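Local coordinates for protein putative phosphatase (Bacteroides thetaiotaomicron, PDB 3KYA) that binds zinc ions and is probably a phosphatase, carrying an IPT/TIG domain, at residues L154-D159 against A163-D168. Sequence-based numbering, arbitrary orientation.
With ZN (zinc ion), chain X.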
ATOM      1  N   LEU A 154     -10.994 -29.970  10.634  1.00 11.50           N
ATOM      2  CA  LEU A 154     -10.493 -29.466   9.361  1.00 11.63           C
ATOM      3  C   LEU A 154     -10.303 -30.640   8.400  1.00 11.94           C
ATOM      4  O   LEU A 154      -9.457 -31.528   8.633  1.00 12.58           O
ATOM      5  CB  LEU A 154      -9.172 -28.724   9.570  1.00 10.96           C
ATOM      6  CG  LEU A 154      -8.525 -28.142   8.318  1.00 11.44           C
ATOM      7  CD1 LEU A 154      -9.478 -27.145   7.611  1.00  9.91           C
ATOM      8  CD2 LEU A 154      -7.195 -27.475   8.680  1.00 13.34           C
ATOM      9  N   TYR A 155     -11.108 -30.671   7.343  1.00 12.06           N
ATOM     10  CA  TYR A 155     -11.040 -31.746   6.350  1.00 11.64           C
ATOM     11  C   TYR A 155     -10.115 -31.358   5.200  1.00 12.19           C
ATOM     12  O   TYR A 155      -9.977 -30.165   4.840  1.00 12.14           O
ATOM     13  CB  TYR A 155     -12.438 -32.100   5.812  1.00 11.49           C
ATOM     14  CG  TYR A 155     -13.377 -32.767   6.810  1.00 11.55           C
ATOM     15  CD1 TYR A 155     -13.257 -34.123   7.122  1.00 11.23           C
ATOM     16  CD2 TYR A 155     -14.396 -32.042   7.439  1.00 13.01           C
ATOM     17  CE1 TYR A 155     -14.111 -34.735   8.045  1.00 11.97           C
ATOM     18  CE2 TYR A 155     -15.262 -32.653   8.366  1.00 12.02           C
ATOM     19  CZ  TYR A 155     -15.120 -34.006   8.647  1.00 10.45           C
ATOM     20  OH  TYR A 155     -15.962 -34.627   9.560  1.00 12.74           O
ATOM     21  N   ILE A 156      -9.477 -32.370   4.630  1.00 11.81           N
ATOM     22  CA  ILE A 156      -8.607 -32.196   3.480  1.00 11.57           C
ATOM     23  C   ILE A 156      -8.918 -33.274   2.443  1.00 12.00           C
ATOM     24  O   ILE A 156      -9.017 -34.464   2.774  1.00 11.33           O
ATOM     25  CB  ILE A 156      -7.100 -32.201   3.881  1.00 11.36           C
ATOM     26  CG1 ILE A 156      -6.206 -31.941   2.656  1.00 11.72           C
ATOM     27  CG2 ILE A 156      -6.710 -33.504   4.630  1.00 11.14           C
ATOM     28  CD1 ILE A 156      -4.746 -31.619   3.005  1.00  9.73           C
ATOM     29  N   CYS A 157      -9.117 -32.835   1.201  1.00 12.52           N
ATOM     30  CA  CYS A 157      -9.345 -33.732   0.082  1.00 12.87           C
ATOM     31  C   CYS A 157      -8.182 -33.572  -0.881  1.00 13.39           C
ATOM     32  O   CYS A 157      -7.552 -32.494  -0.957  1.00 13.22           O
ATOM     33  CB  CYS A 157     -10.681 -33.475  -0.617  1.00 13.26           C
ATOM     34  SG  CYS A 157     -10.885 -31.873  -1.408  1.00 14.77           S
ATOM     35  N   TYR A 158      -7.922 -34.636  -1.630  1.00 13.09           N
ATOM     36  CA  TYR A 158      -6.756 -34.711  -2.494  1.00 13.38           C
ATOM     37  C   TYR A 158      -7.016 -35.176  -3.906  1.00 14.08           C
ATOM     38  O   TYR A 158      -7.770 -36.112  -4.133  1.00 13.93           O
ATOM     39  CB  TYR A 158      -5.784 -35.753  -1.941  1.00 13.45           C
ATOM     40  CG  TYR A 158      -5.285 -35.536  -0.534  1.00 12.17           C
ATOM     41  CD1 TYR A 158      -4.271 -34.624  -0.277  1.00 12.17           C
ATOM     42  CD2 TYR A 158      -5.775 -36.290   0.520  1.00 13.14           C
ATOM     43  CE1 TYR A 158      -3.777 -34.443   0.996  1.00 11.18           C
ATOM     44  CE2 TYR A 158      -5.281 -36.118   1.819  1.00 12.73           C
ATOM     45  CZ  TYR A 158      -4.290 -35.175   2.047  1.00 12.48           C
ATOM     46  OH  TYR A 158      -3.784 -34.989   3.317  1.00 10.88           O
ATOM     47  N   ASP A 159      -6.318 -34.554  -4.843  1.00 14.10           N
ATOM     48  CA  ASP A 159      -6.333 -34.978  -6.214  1.00 14.30           C
ATOM     49  C   ASP A 159      -5.225 -36.037  -6.343  1.00 14.47           C
ATOM     50  O   ASP A 159      -4.060 -35.694  -6.594  1.00 14.85           O
ATOM     51  CB  ASP A 159      -6.089 -33.764  -7.121  1.00 14.54           C
ATOM     52  CG  ASP A 159      -6.167 -34.096  -8.606  1.00 15.38           C
ATOM     53  OD1 ASP A 159      -6.281 -35.282  -8.979  1.00 16.26           O
ATOM     54  OD2 ASP A 159      -6.097 -33.147  -9.422  1.00 17.86           O
ATOM     55  N   ALA A 163      -8.872 -41.059   0.017  1.00 15.30           N
ATOM     56  CA  ALA A 163      -9.504 -40.838   1.313  1.00 14.60           C
ATOM     57  C   ALA A 163      -9.555 -39.339   1.603  1.00 13.57           C
ATOM     58  O   ALA A 163      -8.627 -38.607   1.259  1.00 13.45           O
ATOM     59  CB  ALA A 163      -8.749 -41.583   2.421  1.00 14.28           C
ATOM     60  N   ILE A 164     -10.667 -38.888   2.175  1.00 13.01           N
ATOM     61  CA  ILE A 164     -10.787 -37.527   2.688  1.00 12.67           C
ATOM     62  C   ILE A 164     -10.380 -37.643   4.161  1.00 12.28           C
ATOM     63  O   ILE A 164     -10.961 -38.415   4.921  1.00 11.64           O
ATOM     64  CB  ILE A 164     -12.207 -36.953   2.534  1.00 12.73           C
ATOM     65  CG1 ILE A 164     -12.518 -36.707   1.059  1.00 12.80           C
ATOM     66  CG2 ILE A 164     -12.371 -35.641   3.350  1.00 11.85           C
ATOM     67  CD1 ILE A 164     -13.970 -36.332   0.795  1.00 13.18           C
ATOM     68  N   GLN A 165      -9.356 -36.901   4.553  1.00 11.80           N
ATOM     69  CA  GLN A 165      -8.835 -36.970   5.915  1.00 11.90           C
ATOM     70  C   GLN A 165      -9.370 -35.874   6.823  1.00 11.72           C
ATOM     71  O   GLN A 165      -9.814 -34.811   6.365  1.00 12.01           O
ATOM     72  CB  GLN A 165      -7.304 -36.925   5.884  1.00 12.00           C
ATOM     73  CG  GLN A 165      -6.666 -38.142   5.211  1.00 12.05           C
ATOM     74  CD  GLN A 165      -5.151 -38.144   5.351  1.00 13.17           C
ATOM     75  OE1 GLN A 165      -4.475 -37.185   4.969  1.00 12.97           O
ATOM     76  NE2 GLN A 165      -4.610 -39.230   5.905  1.00 13.69           N
ATOM     77  N   LEU A 166      -9.347 -36.178   8.120  1.00 11.86           N
ATOM     78  CA  LEU A 166      -9.744 -35.265   9.168  1.00 11.38           C
ATOM     79  C   LEU A 166      -8.512 -34.860   9.967  1.00 11.62           C
ATOM     80  O   LEU A 166      -7.848 -35.713  10.574  1.00 10.77           O
ATOM     81  CB  LEU A 166     -10.741 -35.932  10.120  1.00 11.54           C
ATOM     82  CG  LEU A 166     -11.098 -35.131  11.374  1.00 10.23           C
ATOM     83  CD1 LEU A 166     -11.693 -33.755  11.038  1.00 11.79           C
ATOM     84  CD2 LEU A 166     -12.053 -35.938  12.256  1.00 12.20           C
ATOM     85  N   ILE A 167      -8.232 -33.557   9.960  1.00 11.75           N
ATOM     86  CA  ILE A 167      -7.186 -32.943  10.772  1.00 12.04           C
ATOM     87  C   ILE A 167      -7.961 -32.428  12.000  1.00 12.00           C
ATOM     88  O   ILE A 167      -8.652 -31.402  11.912  1.00 11.59           O
ATOM     89  CB  ILE A 167      -6.486 -31.788  10.007  1.00 11.86           C
ATOM     90  CG1 ILE A 167      -5.884 -32.296   8.682  1.00 11.78           C
ATOM     91  CG2 ILE A 167      -5.449 -31.080  10.891  1.00 12.00           C
ATOM     92  CD1 ILE A 167      -5.614 -31.163   7.612  1.00 10.19           C
ATOM     93  N   ASP A 168      -7.886 -33.152  13.126  1.00 11.89           N
ATOM     94  CA  ASP A 168      -8.655 -32.803  14.332  1.00 12.23           C
ATOM     95  C   ASP A 168      -7.770 -31.933  15.214  1.00 12.28           C
ATOM     96  O   ASP A 168      -6.844 -32.405  15.865  1.00 11.59           O
ATOM     97  CB  ASP A 168      -9.165 -34.060  15.064  1.00 11.97           C
ATOM     98  CG  ASP A 168     -10.216 -33.747  16.134  1.00 13.02           C
ATOM     99  OD1 ASP A 168     -10.092 -32.702  16.802  1.00 12.74           O
ATOM    100  OD2 ASP A 168     -11.166 -34.559  16.326  1.00 13.22           O
TER
HETATM  101 ZN    ZN X 519     -13.071 -34.363  17.038  1.00 24.77          ZN
HETATM  102  O   HOH W   1      -9.306 -37.065  -1.074  1.00 13.66           O
HETATM  103  O   HOH W   2     -12.502 -32.951  18.125  1.00 13.01           O
HETATM  104  O   HOH W   3     -14.971 -34.223  18.092  1.00 15.66           O
HETATM  105  O   HOH W   4     -13.409 -36.109  16.408  1.00 24.77           O
HETATM  106  O   HOH W   5     -12.596 -35.931  18.645  1.00 17.88           O
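Ile167 N donates to Leu154 O at 2.7 Å, and Leu154 N returns a bond to Ile167 O at 3.0 Å. Farther along the strands, the hydroxyl OH of Tyr158 donates to Gln165 OE1 at 2.8 Å, reaching the amide oxygen in the carbonyl plane while ring and amide planes stand 60° apart. The amide's other end is held as well, since Gln165 NE2 is hydrogen-bonded to Ser176 OG on strand 173-178. With CG anti to the carbonyl carbon (chi1 -65°) and the chain extended beyond it, Gln165 runs out beside Ile156, Gln165 CB meeting Ile156 CG2 at 3.7 Å, before OE1 comes to the phenol. A phenylalanine in place of Tyr158 would probably leave this buried OE1 without its hydroxyl donor and the amide less firmly fixed in rotation. Strands 153-159 and 161-168 form an antiparallel hairpin within one sheet of what looks like a beta-propeller, its small antiparallel sheets following one another along the chain. Ile156 and Gln165 form the second doubly hydrogen-bonded backbone pair. Toward the turn, a water takes over, accepting from Tyr158 N and donating to Ala163 O. On the opposite face of the sheet from Gln165, Leu166 CD1 lies over the Tyr155 ring in a CH-pi contact, 4.2 Å from its centroid, and Ile164 CG2 approaches Tyr155 CD1. Where strand 161-168 ends, Asp168 OD2 binds zinc at 2.0 Å, joined by His153 and four waters.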